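PDB 4OZU: coronin from Toxoplasma gondii, which probably binds actin filaments and contributes to host-cell invasion and egress by the parasite, this chain being the WD40 beta-propeller domain of the longer protein. Local coordinates for residues N159-E164 / M374-W379; L134-N139 / G144-G149; S181-L186 / G382-I387; T97-E100 / V104-W107. All coordinates share one frame; numbering follows the deposited sequence.

Interaction 1: N159-E164 / M374-W379; sequences NVEKNE and MTAEEW
E161 turns its CG away from its own carbonyl carbon (chi1 -58°) and then runs out extended, which carries the carboxylate across to A376, where OE1 of E161 lies 4.0 Å from CB of A376. N159 takes the other course: its CG stands opposite the backbone N (chi1 -179°), and ND2 of the amide comes to 4.3 Å from the same methyl carbon. With just these two direct approaches, the polar joining falls to water. One water donates to OE1 of E161 at 2.6 Å and accepts from A376 N at 2.9 Å, so the carboxylate is tied to an amide in the first turn of helix 376-380. A second water donates to OE2 of E377 at 2.8 Å and accepts a weak bond from N159 ND2. The 159-164 segment is the turn between the last two strands of a WD40 propeller blade, with N163 and E164 both facing N159 in a G1 beta bulge; the short helix belongs to the chain that follows strand 343-350. A capping box starts this helix: T375 OG1 accepts from E378 N at 3.1 Å, while T375 N donates to E378 OE1, meeting it from above the carboxylate plane. The helix N terminus, reached through water, may partly offset the charge of E161; OE1 of E377, a like charge 5.1 Å from OE1 of E161, would oppose this.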
loop_
_atom_site.group_PDB
_atom_site.type_symbol
_atom_site.label_atom_id
_atom_site.label_comp_id
_atom_site.label_asym_id
_atom_site.label_seq_id
_atom_site.Cartn_x
_atom_site.Cartn_y
_atom_site.Cartn_z
ATOM N N ASN A 159 -10.399 -4.683 -15.944
ATOM C CA ASN A 159 -9.816 -3.800 -16.948
ATOM C C ASN A 159 -10.621 -2.505 -16.931
ATOM O O ASN A 159 -11.704 -2.434 -17.511
ATOM C CB ASN A 159 -9.843 -4.455 -18.334
ATOM C CG ASN A 159 -9.213 -3.590 -19.419
ATOM O OD1 ASN A 159 -8.928 -2.407 -19.218
ATOM N ND2 ASN A 159 -8.998 -4.188 -20.585
ATOM N N VAL A 160 -10.116 -1.484 -16.251
ATOM C CA VAL A 160 -10.919 -0.285 -16.020
ATOM C C VAL A 160 -11.235 0.436 -17.326
ATOM O O VAL A 160 -12.280 1.068 -17.442
ATOM C CB VAL A 160 -10.221 0.709 -15.048
ATOM C CG1 VAL A 160 -9.922 0.028 -13.721
ATOM C CG2 VAL A 160 -8.952 1.262 -15.653
ATOM N N GLU A 161 -10.338 0.329 -18.303
ATOM C CA GLU A 161 -10.533 0.965 -19.606
ATOM C C GLU A 161 -11.808 0.468 -20.276
ATOM O O GLU A 161 -12.563 1.247 -20.856
ATOM C CB GLU A 161 -9.342 0.696 -20.526
ATOM C CG GLU A 161 -8.006 1.162 -19.985
ATOM C CD GLU A 161 -6.856 0.774 -20.891
ATOM O OE1 GLU A 161 -5.955 0.048 -20.425
ATOM O OE2 GLU A 161 -6.855 1.189 -22.070
ATOM N N LYS A 162 -12.037 -0.837 -20.186
ATOM C CA LYS A 162 -13.175 -1.474 -20.837
ATOM C C LYS A 162 -14.343 -1.695 -19.878
ATOM O O LYS A 162 -15.390 -2.193 -20.279
ATOM C CB LYS A 162 -12.748 -2.813 -21.443
ATOM C CG LYS A 162 -11.721 -2.690 -22.562
ATOM C CD LYS A 162 -11.243 -4.055 -23.042
ATOM C CE LYS A 162 -12.350 -4.836 -23.736
ATOM N NZ LYS A 162 -11.891 -6.181 -24.183
ATOM N N ASN A 163 -14.162 -1.310 -18.618
ATOM C CA ASN A 163 -15.133 -1.604 -17.572
ATOM C C ASN A 163 -15.480 -3.086 -17.612
ATOM O O ASN A 163 -16.655 -3.472 -17.665
ATOM C CB ASN A 163 -16.385 -0.738 -17.726
ATOM C CG ASN A 163 -17.081 -0.486 -16.403
ATOM O OD1 ASN A 163 -17.217 -1.389 -15.576
ATOM N ND2 ASN A 163 -17.506 0.752 -16.185
ATOM N N GLU A 164 -14.435 -3.910 -17.604
ATOM C CA GLU A 164 -14.581 -5.353 -17.761
ATOM C C GLU A 164 -13.977 -6.117 -16.589
ATOM O O GLU A 164 -12.777 -6.051 -16.338
ATOM C CB GLU A 164 -13.929 -5.809 -19.068
ATOM C CG GLU A 164 -14.058 -7.301 -19.345
ATOM C CD GLU A 164 -13.313 -7.733 -20.596
ATOM O OE1 GLU A 164 -12.639 -6.885 -21.216
ATOM O OE2 GLU A 164 -13.402 -8.926 -20.957
ATOM N N MET A 374 3.866 -2.235 -19.551
ATOM C CA MET A 374 3.005 -2.957 -20.481
ATOM C C MET A 374 1.636 -2.296 -20.612
ATOM O O MET A 374 1.093 -1.781 -19.635
ATOM C CB MET A 374 2.806 -4.401 -20.020
ATOM C CG MET A 374 4.056 -5.234 -20.017
ATOM S SD MET A 374 3.739 -6.866 -19.328
ATOM C CE MET A 374 3.775 -6.504 -17.581
ATOM N N THR A 375 1.099 -2.300 -21.824
ATOM C CA THR A 375 -0.319 -2.032 -22.026
ATOM C C THR A 375 -1.115 -3.260 -21.591
ATOM O O THR A 375 -0.563 -4.359 -21.496
ATOM C CB THR A 375 -0.639 -1.724 -23.489
ATOM O OG1 THR A 375 -0.405 -2.897 -24.280
ATOM C CG2 THR A 375 0.227 -0.573 -24.001
ATOM N N ALA A 376 -2.406 -3.083 -21.332
ATOM C CA ALA A 376 -3.249 -4.213 -20.958
ATOM C C ALA A 376 -3.203 -5.278 -22.050
ATOM O O ALA A 376 -3.136 -6.473 -21.769
ATOM C CB ALA A 376 -4.675 -3.760 -20.715
ATOM N N GLU A 377 -3.232 -4.831 -23.300
ATOM C CA GLU A 377 -3.260 -5.744 -24.434
ATOM C C GLU A 377 -1.983 -6.581 -24.478
ATOM O O GLU A 377 -2.037 -7.781 -24.738
ATOM C CB GLU A 377 -3.446 -4.967 -25.743
ATOM C CG GLU A 377 -4.829 -4.329 -25.915
ATOM C CD GLU A 377 -5.166 -3.304 -24.835
ATOM O OE1 GLU A 377 -4.280 -2.491 -24.474
ATOM O OE2 GLU A 377 -6.316 -3.320 -24.340
ATOM N N GLU A 378 -0.839 -5.952 -24.209
ATOM C CA GLU A 378 0.439 -6.667 -24.172
ATOM C C GLU A 378 0.452 -7.693 -23.043
ATOM O O GLU A 378 0.915 -8.817 -23.212
ATOM C CB GLU A 378 1.604 -5.685 -23.995
ATOM C CG GLU A 378 1.950 -4.888 -25.253
ATOM C CD GLU A 378 2.906 -3.738 -24.973
ATOM O OE1 GLU A 378 3.137 -3.441 -23.790
ATOM O OE2 GLU A 378 3.427 -3.123 -25.925
ATOM N N TRP A 379 -0.073 -7.295 -21.893
ATOM C CA TRP A 379 -0.116 -8.158 -20.722
ATOM C C TRP A 379 -0.990 -9.390 -20.979
ATOM O O TRP A 379 -0.627 -10.504 -20.612
ATOM C CB TRP A 379 -0.635 -7.360 -19.534
ATOM C CG TRP A 379 -0.569 -8.019 -18.205
ATOM C CD1 TRP A 379 0.558 -8.369 -17.510
ATOM C CD2 TRP A 379 -1.678 -8.350 -17.364
ATOM N NE1 TRP A 379 0.212 -8.911 -16.294
ATOM C CE2 TRP A 379 -1.156 -8.908 -16.181
ATOM C CE3 TRP A 379 -3.065 -8.239 -17.500
ATOM C CZ2 TRP A 379 -1.968 -9.356 -15.145
ATOM C CZ3 TRP A 379 -3.871 -8.685 -16.470
ATOM C CH2 TRP A 379 -3.323 -9.241 -15.312
HETATM O O HOH W 1 -7.593 -1.676 -22.523
HETATM O O HOH W 2 -3.545 -0.398 -21.259
#

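Interaction 2: L134-N139 / G144-G149; sequences LSAEWN and GILASG
W138 and L146 face each other across a beta hairpin formed by the first two strands of a four-stranded WD40 blade, the segments 134-138 and 145-149 running antiparallel. L146 sets CG opposite its backbone N (chi1 173°), and an unusual chi2 (141°) then lays CD1 over the indole: it sits 4.0 Å from the centroid of the six-membered ring of W138, 9° off the normal, a CH-pi contact over the middle of one face. The other end of the indole is fixed from the neighbouring blade, where W138 NE1 bonds to the carbonyl of N86. Beside this pair, N139 and I145 lie side by side and point the same way, their CB atoms 3.8 Å apart; the amide of N139 is held by A141 and V142 at OD1 and by the G184 carbonyl at ND2, so its rotation is set. E137 bends at chi2 and its carboxylate leaves the hairpin for a salt bridge with K179, while O of E137 is gripped twice, by A147 N at 2.8 Å and by W180 NE1. E137 N returns a bond to A147 O at 2.9 Å. The far end is less regular. L134 and S135 both face G149 in a classic beta bulge, with L134 N reaching G149 O at 2.7 Å. S135 holds OG between its backbone N and carbonyl carbon, and from there OG accepts a weak bond from G149 N at 3.0 Å.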
loop_
_atom_site.group_PDB
_atom_site.type_symbol
_atom_site.label_atom_id
_atom_site.label_comp_id
_atom_site.label_asym_id
_atom_site.label_seq_id
_atom_site.Cartn_x
_atom_site.Cartn_y
_atom_site.Cartn_z
ATOM N N LEU A 134 -13.255 -4.417 0.045
ATOM C CA LEU A 134 -12.309 -4.100 1.105
ATOM C C LEU A 134 -10.946 -3.660 0.592
ATOM O O LEU A 134 -10.127 -3.162 1.361
ATOM C CB LEU A 134 -12.122 -5.310 2.015
ATOM C CG LEU A 134 -13.380 -5.870 2.679
ATOM C CD1 LEU A 134 -13.029 -7.105 3.485
ATOM C CD2 LEU A 134 -14.048 -4.822 3.561
ATOM N N SER A 135 -10.692 -3.864 -0.693
ATOM C CA SER A 135 -9.435 -3.436 -1.274
ATOM C C SER A 135 -9.602 -3.077 -2.737
ATOM O O SER A 135 -10.492 -3.574 -3.414
ATOM C CB SER A 135 -8.374 -4.526 -1.117
ATOM O OG SER A 135 -8.747 -5.705 -1.801
ATOM N N ALA A 136 -8.736 -2.187 -3.206
ATOM C CA ALA A 136 -8.673 -1.822 -4.608
ATOM C C ALA A 136 -7.215 -1.505 -4.905
ATOM O O ALA A 136 -6.710 -0.460 -4.499
ATOM C CB ALA A 136 -9.563 -0.639 -4.911
ATOM N N GLU A 137 -6.549 -2.424 -5.597
ATOM C CA GLU A 137 -5.112 -2.329 -5.835
ATOM C C GLU A 137 -4.769 -2.340 -7.321
ATOM O O GLU A 137 -5.171 -3.239 -8.072
ATOM C CB GLU A 137 -4.387 -3.480 -5.136
ATOM C CG GLU A 137 -4.399 -3.398 -3.614
ATOM C CD GLU A 137 -3.316 -2.495 -3.044
ATOM O OE1 GLU A 137 -2.379 -2.125 -3.781
ATOM O OE2 GLU A 137 -3.404 -2.161 -1.843
ATOM N N TRP A 138 -3.999 -1.339 -7.726
ATOM C CA TRP A 138 -3.564 -1.208 -9.104
ATOM C C TRP A 138 -2.370 -2.094 -9.403
ATOM O O TRP A 138 -1.432 -2.176 -8.607
ATOM C CB TRP A 138 -3.166 0.234 -9.406
ATOM C CG TRP A 138 -4.239 1.251 -9.272
ATOM C CD1 TRP A 138 -4.482 2.056 -8.195
ATOM C CD2 TRP A 138 -5.185 1.624 -10.275
ATOM N NE1 TRP A 138 -5.537 2.900 -8.463
ATOM C CE2 TRP A 138 -5.986 2.652 -9.733
ATOM C CE3 TRP A 138 -5.439 1.186 -11.578
ATOM C CZ2 TRP A 138 -7.015 3.248 -10.449
ATOM C CZ3 TRP A 138 -6.474 1.774 -12.285
ATOM C CH2 TRP A 138 -7.248 2.794 -11.719
ATOM N N ASN A 139 -2.393 -2.714 -10.575
ATOM C CA ASN A 139 -1.238 -3.430 -11.079
ATOM C C ASN A 139 -0.063 -2.463 -11.225
ATOM O O ASN A 139 -0.219 -1.395 -11.811
ATOM C CB ASN A 139 -1.573 -4.086 -12.416
ATOM C CG ASN A 139 -0.505 -5.051 -12.869
ATOM O OD1 ASN A 139 0.646 -4.666 -13.100
ATOM N ND2 ASN A 139 -0.876 -6.318 -12.995
ATOM N N GLY A 144 -4.373 0.252 -16.369
ATOM C CA GLY A 144 -5.772 -0.104 -16.480
ATOM C C GLY A 144 -6.198 -1.373 -15.781
ATOM O O GLY A 144 -7.375 -1.723 -15.831
ATOM N N ILE A 145 -5.260 -2.070 -15.144
ATOM C CA ILE A 145 -5.580 -3.326 -14.466
ATOM C C ILE A 145 -5.646 -3.117 -12.954
ATOM O O ILE A 145 -4.717 -2.596 -12.347
ATOM C CB ILE A 145 -4.544 -4.431 -14.789
ATOM C CG1 ILE A 145 -4.481 -4.688 -16.300
ATOM C CG2 ILE A 145 -4.865 -5.716 -14.036
ATOM C CD1 ILE A 145 -5.804 -5.103 -16.933
ATOM N N LEU A 146 -6.751 -3.544 -12.358
ATOM C CA LEU A 146 -6.985 -3.377 -10.934
ATOM C C LEU A 146 -7.569 -4.646 -10.332
ATOM O O LEU A 146 -8.345 -5.345 -10.990
ATOM C CB LEU A 146 -7.928 -2.181 -10.710
ATOM C CG LEU A 146 -8.442 -1.907 -9.298
ATOM C CD1 LEU A 146 -8.486 -0.406 -9.044
ATOM C CD2 LEU A 146 -9.818 -2.509 -9.100
ATOM N N ALA A 147 -7.194 -4.949 -9.089
ATOM C CA ALA A 147 -7.799 -6.058 -8.350
ATOM C C ALA A 147 -8.597 -5.544 -7.160
ATOM O O ALA A 147 -8.142 -4.659 -6.442
ATOM C CB ALA A 147 -6.734 -7.034 -7.878
ATOM N N SER A 148 -9.785 -6.107 -6.948
ATOM C CA SER A 148 -10.596 -5.718 -5.797
ATOM C C SER A 148 -10.989 -6.951 -4.997
ATOM O O SER A 148 -11.427 -7.955 -5.555
ATOM C CB SER A 148 -11.839 -4.944 -6.230
ATOM O OG SER A 148 -12.881 -5.820 -6.614
ATOM N N GLY A 149 -10.805 -6.861 -3.684
ATOM C CA GLY A 149 -11.136 -7.939 -2.772
ATOM C C GLY A 149 -12.417 -7.639 -2.020
ATOM O O GLY A 149 -12.616 -6.539 -1.492
#

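Interaction 3: S181-L186 / G382-I387; sequences SWKGDL and GENKAI
W182 and I387 set their side chains obliquely against each other: CD1 of I387 comes to 4.0 Å from CE3 of W182, at the six-membered part of the indole. The other branch of I387 turns to the backbone, CG2 lying 3.5 Å from the carbonyl O of W182. This split follows from chi1 of I387 (57°), which wedges CG1 between backbone N and carbonyl carbon while CG2 lies opposite the carbonyl carbon. The second crossing is that of K183 with N384. K183 is extended from CG onward, so its late methylene CE, and not the amine, meets CB of N384 at 4.0 Å. OD1 of N384 lies 3.5 Å from CB of D185, and the same oxygen accepts from R202. The 181-186 segment is the turn between the first two strands of a WD40 blade: a type I turn from S181 to G184, overlaid by an ST turn in which S181 OG accepts from K183 N. The 382-387 segment, which leaves helix 376-380 through a Schellman motif at G382, passes it in a roughly antiparallel sense, the touching parts 159° apart. No direct hydrogen bond joins them, and three waters do so instead. One bridges W182 O, at 2.8 Å, to I387 N, another links K183 O to N384 OD1, at 2.7 Å, and the third spans K183 O and K385 O, the latter bond weak.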
loop_
_atom_site.group_PDB
_atom_site.type_symbol
_atom_site.label_atom_id
_atom_site.label_comp_id
_atom_site.label_asym_id
_atom_site.label_seq_id
_atom_site.Cartn_x
_atom_site.Cartn_y
_atom_site.Cartn_z
ATOM N N SER A 181 2.251 -8.680 -7.030
ATOM C CA SER A 181 3.682 -8.837 -7.275
ATOM C C SER A 181 4.232 -7.651 -8.054
ATOM O O SER A 181 3.549 -7.098 -8.906
ATOM C CB SER A 181 3.938 -10.127 -8.057
ATOM O OG SER A 181 5.274 -10.181 -8.526
ATOM N N TRP A 182 5.482 -7.274 -7.789
ATOM C CA TRP A 182 6.119 -6.225 -8.572
ATOM C C TRP A 182 6.372 -6.645 -10.018
ATOM O O TRP A 182 6.653 -5.810 -10.876
ATOM C CB TRP A 182 7.419 -5.796 -7.900
ATOM C CG TRP A 182 7.127 -4.948 -6.723
ATOM C CD1 TRP A 182 7.037 -5.351 -5.424
ATOM C CD2 TRP A 182 6.829 -3.546 -6.733
ATOM N NE1 TRP A 182 6.713 -4.282 -4.621
ATOM C CE2 TRP A 182 6.577 -3.165 -5.402
ATOM C CE3 TRP A 182 6.747 -2.578 -7.740
ATOM C CZ2 TRP A 182 6.266 -1.854 -5.048
ATOM C CZ3 TRP A 182 6.432 -1.275 -7.384
ATOM C CH2 TRP A 182 6.193 -0.929 -6.054
ATOM N N LYS A 183 6.256 -7.941 -10.284
ATOM C CA LYS A 183 6.315 -8.459 -11.644
ATOM C C LYS A 183 5.003 -8.193 -12.382
ATOM O O LYS A 183 4.956 -8.208 -13.608
ATOM C CB LYS A 183 6.606 -9.959 -11.604
ATOM C CG LYS A 183 6.782 -10.618 -12.955
ATOM C CD LYS A 183 7.350 -12.022 -12.791
ATOM C CE LYS A 183 7.400 -12.775 -14.115
ATOM N NZ LYS A 183 7.982 -14.136 -13.950
ATOM N N GLY A 184 3.938 -7.973 -11.617
ATOM C CA GLY A 184 2.637 -7.655 -12.176
ATOM C C GLY A 184 1.828 -8.852 -12.649
ATOM O O GLY A 184 0.768 -8.684 -13.255
ATOM N N ASP A 185 2.305 -10.065 -12.375
ATOM C CA ASP A 185 1.652 -11.252 -12.930
ATOM C C ASP A 185 0.761 -11.962 -11.915
ATOM O O ASP A 185 -0.256 -12.547 -12.285
ATOM C CB ASP A 185 2.693 -12.225 -13.492
ATOM C CG ASP A 185 3.692 -12.702 -12.459
ATOM O OD1 ASP A 185 3.871 -12.035 -11.415
ATOM O OD2 ASP A 185 4.324 -13.753 -12.726
ATOM N N LEU A 186 1.133 -11.891 -10.643
ATOM C CA LEU A 186 0.443 -12.621 -9.589
ATOM C C LEU A 186 -0.070 -11.689 -8.504
ATOM O O LEU A 186 0.496 -10.618 -8.261
ATOM C CB LEU A 186 1.372 -13.666 -8.970
ATOM C CG LEU A 186 1.888 -14.750 -9.920
ATOM C CD1 LEU A 186 2.895 -15.663 -9.218
ATOM C CD2 LEU A 186 0.736 -15.567 -10.496
ATOM N N GLY A 382 0.446 -12.296 -22.632
ATOM C CA GLY A 382 1.328 -13.114 -21.814
ATOM C C GLY A 382 2.689 -12.497 -21.536
ATOM O O GLY A 382 3.592 -13.169 -21.032
ATOM N N GLU A 383 2.843 -11.217 -21.856
ATOM C CA GLU A 383 4.109 -10.535 -21.629
ATOM C C GLU A 383 4.330 -10.287 -20.151
ATOM O O GLU A 383 3.374 -10.094 -19.388
ATOM C CB GLU A 383 4.157 -9.207 -22.387
ATOM C CG GLU A 383 4.172 -9.363 -23.901
ATOM C CD GLU A 383 4.186 -8.029 -24.623
ATOM O OE1 GLU A 383 4.939 -7.126 -24.195
ATOM O OE2 GLU A 383 3.442 -7.882 -25.615
ATOM N N ASN A 384 5.601 -10.298 -19.756
ATOM C CA ASN A 384 6.007 -9.910 -18.411
ATOM C C ASN A 384 7.225 -9.002 -18.471
ATOM O O ASN A 384 8.327 -9.401 -18.096
ATOM C CB ASN A 384 6.314 -11.130 -17.545
ATOM C CG ASN A 384 5.100 -12.003 -17.322
ATOM O OD1 ASN A 384 4.154 -11.612 -16.638
ATOM N ND2 ASN A 384 5.119 -13.193 -17.900
ATOM N N LYS A 385 7.019 -7.784 -18.955
ATOM C CA LYS A 385 8.081 -6.787 -18.984
ATOM C C LYS A 385 8.251 -6.182 -17.595
ATOM O O LYS A 385 7.278 -5.736 -16.982
ATOM C CB LYS A 385 7.767 -5.691 -20.007
ATOM C CG LYS A 385 7.442 -6.197 -21.411
ATOM C CD LYS A 385 8.672 -6.732 -22.127
ATOM C CE LYS A 385 8.366 -7.072 -23.581
ATOM N NZ LYS A 385 7.353 -8.157 -23.719
ATOM N N ALA A 386 9.489 -6.158 -17.106
ATOM C CA ALA A 386 9.786 -5.607 -15.786
ATOM C C ALA A 386 9.361 -4.145 -15.708
ATOM O O ALA A 386 9.365 -3.447 -16.724
ATOM C CB ALA A 386 11.270 -5.745 -15.478
ATOM N N ILE A 387 8.982 -3.686 -14.515
ATOM C CA ILE A 387 8.516 -2.312 -14.364
ATOM C C ILE A 387 9.576 -1.330 -14.844
ATOM O O ILE A 387 10.787 -1.596 -14.791
ATOM C CB ILE A 387 8.131 -1.961 -12.908
ATOM C CG1 ILE A 387 9.297 -2.198 -11.941
ATOM C CG2 ILE A 387 6.904 -2.749 -12.477
ATOM C CD1 ILE A 387 9.181 -1.366 -10.669
HETATM O O HOH W 3 9.002 -5.873 -12.411
HETATM O O HOH W 4 3.072 -9.293 -15.635
HETATM O O HOH W 5 6.864 -8.082 -15.457
#

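Interaction 4: T97-E100 / V104-W107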
loop_
_atom_site.group_PDB
_atom_site.type_symbol
_atom_site.label_atom_id
_atom_site.label_comp_id
_atom_site.label_asym_id
_atom_site.label_seq_id
_atom_site.Cartn_x
_atom_site.Cartn_y
_atom_site.Cartn_z
ATOM N N THR A 97 -11.359 4.095 -5.296
ATOM C CA THR A 97 -11.868 3.816 -3.965
ATOM C C THR A 97 -12.706 2.547 -3.985
ATOM O O THR A 97 -13.410 2.269 -4.955
ATOM C CB THR A 97 -12.734 4.961 -3.415
ATOM O OG1 THR A 97 -13.862 5.161 -4.276
ATOM C CG2 THR A 97 -11.937 6.244 -3.306
ATOM N N ALA A 98 -12.601 1.785 -2.905
ATOM C CA ALA A 98 -13.489 0.671 -2.626
ATOM C C ALA A 98 -14.472 1.107 -1.556
ATOM O O ALA A 98 -14.086 1.757 -0.593
ATOM C CB ALA A 98 -12.710 -0.545 -2.167
ATOM N N CYS A 99 -15.737 0.734 -1.711
ATOM C CA CYS A 99 -16.786 1.245 -0.841
ATOM C C CYS A 99 -17.639 0.127 -0.241
ATOM O O CYS A 99 -17.806 -0.946 -0.838
ATOM C CB CYS A 99 -17.668 2.211 -1.626
ATOM S SG CYS A 99 -18.896 3.074 -0.644
ATOM N N GLU A 100 -18.172 0.388 0.949
ATOM C CA GLU A 100 -19.055 -0.558 1.616
ATOM C C GLU A 100 -20.310 -0.827 0.804
ATOM O O GLU A 100 -20.990 -1.822 1.042
ATOM C CB GLU A 100 -19.455 -0.051 3.004
ATOM C CG GLU A 100 -18.506 -0.457 4.119
ATOM C CD GLU A 100 -19.117 -0.290 5.499
ATOM O OE1 GLU A 100 -20.127 0.438 5.624
ATOM O OE2 GLU A 100 -18.591 -0.890 6.460
ATOM N N VAL A 104 -16.657 -0.229 -6.721
ATOM C CA VAL A 104 -15.332 0.351 -6.887
ATOM C C VAL A 104 -15.456 1.504 -7.873
ATOM O O VAL A 104 -16.006 1.341 -8.959
ATOM C CB VAL A 104 -14.290 -0.678 -7.390
ATOM C CG1 VAL A 104 -12.928 -0.015 -7.584
ATOM C CG2 VAL A 104 -14.168 -1.832 -6.412
ATOM N N ARG A 105 -14.957 2.672 -7.475
ATOM C CA ARG A 105 -15.072 3.885 -8.275
ATOM C C ARG A 105 -13.695 4.376 -8.698
ATOM O O ARG A 105 -12.785 4.445 -7.881
ATOM C CB ARG A 105 -15.798 4.976 -7.484
ATOM C CG ARG A 105 -17.257 4.653 -7.207
ATOM C CD ARG A 105 -17.900 5.667 -6.270
ATOM N NE ARG A 105 -19.334 5.421 -6.105
ATOM C CZ ARG A 105 -19.864 4.564 -5.235
ATOM N NH1 ARG A 105 -19.086 3.851 -4.432
ATOM N NH2 ARG A 105 -21.186 4.421 -5.159
ATOM N N ILE A 106 -13.552 4.693 -9.982
ATOM C CA ILE A 106 -12.324 5.283 -10.505
ATOM C C ILE A 106 -12.566 6.775 -10.674
ATOM O O ILE A 106 -13.550 7.190 -11.284
ATOM C CB ILE A 106 -11.893 4.667 -11.858
ATOM C CG1 ILE A 106 -11.949 3.135 -11.814
ATOM C CG2 ILE A 106 -10.494 5.135 -12.227
ATOM C CD1 ILE A 106 -11.159 2.509 -10.696
ATOM N N TRP A 107 -11.662 7.574 -10.123
ATOM C CA TRP A 107 -11.807 9.020 -10.101
ATOM C C TRP A 107 -10.719 9.705 -10.915
ATOM O O TRP A 107 -9.586 9.233 -10.951
ATOM C CB TRP A 107 -11.749 9.524 -8.665
ATOM C CG TRP A 107 -12.787 8.946 -7.778
ATOM C CD1 TRP A 107 -12.629 7.927 -6.890
ATOM C CD2 TRP A 107 -14.155 9.364 -7.673
ATOM N NE1 TRP A 107 -13.811 7.683 -6.235
ATOM C CE2 TRP A 107 -14.764 8.549 -6.699
ATOM C CE3 TRP A 107 -14.921 10.345 -8.307
ATOM C CZ2 TRP A 107 -16.102 8.684 -6.348
ATOM C CZ3 TRP A 107 -16.249 10.480 -7.955
ATOM C CH2 TRP A 107 -16.827 9.653 -6.983
HETATM O O HOH W 6 -16.107 3.384 -4.284
#
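T97 sends its side chain to the indole of W107, and each atom beyond CA has a partner there. CB stands 4.1 Å from W107 NE1. From CB, OG1 rises between the backbone N and the carbonyl carbon (chi1 61°), while CG2 is set opposite the carbonyl carbon. The methyl lies near the pyrrole end of the ring, 3.8 Å from W107 NE1. OG1, at the tip, accepts from W107 NE1 at 3.2 Å in a nearly straight bond (165°), and it lies just 5° out of the indole plane, so it meets the ring at its edge. The same hydroxyl is also bonded to NE2 of H78 and to a water at 2.9 Å; that water accepts from R105 NH1. R105, extended from CG to NE, crosses T97 at a slant, with C99 CB at the edge of the guanidinium, 3.5 Å from NH1, and NH2 in a salt bridge with D101, in the turn of the hairpin. Beneath these side chains, T97 and R105 form an antiparallel hydrogen-bonded pair: T97 N to R105 O and R105 N to T97 O, each 3.0 Å. W107, T97 and H78, joined by hydrogen bonds at the T97 hydroxyl, match the Trp, Ser/Thr and His of the Asp-His-Ser/Thr-Trp network characteristic of WD40 repeats, joining the two central strands of the blade to the loop before it.

From the N terminus, interaction 4 comes first, closing a hairpin with three residues between its segments; interaction 2 closes another, with four, in the next blade. The two pack together, S148 CB lying 3.9 Å from V104 CG2. Interactions 1 and 3 close much longer loops and cross, since 159-164 and 181-186 are met in the same order by 374-379 and 382-387. They tie the helix 376-380 region to turns of two adjacent blades. No contact nests in another. N139 ND2 reaches G184 O at 2.9 Å and V160 N reaches G144 O at 2.8 Å, linking interaction 2 to both, whereas interactions 3 and 4 stay about 17 Å apart at their nearest atoms.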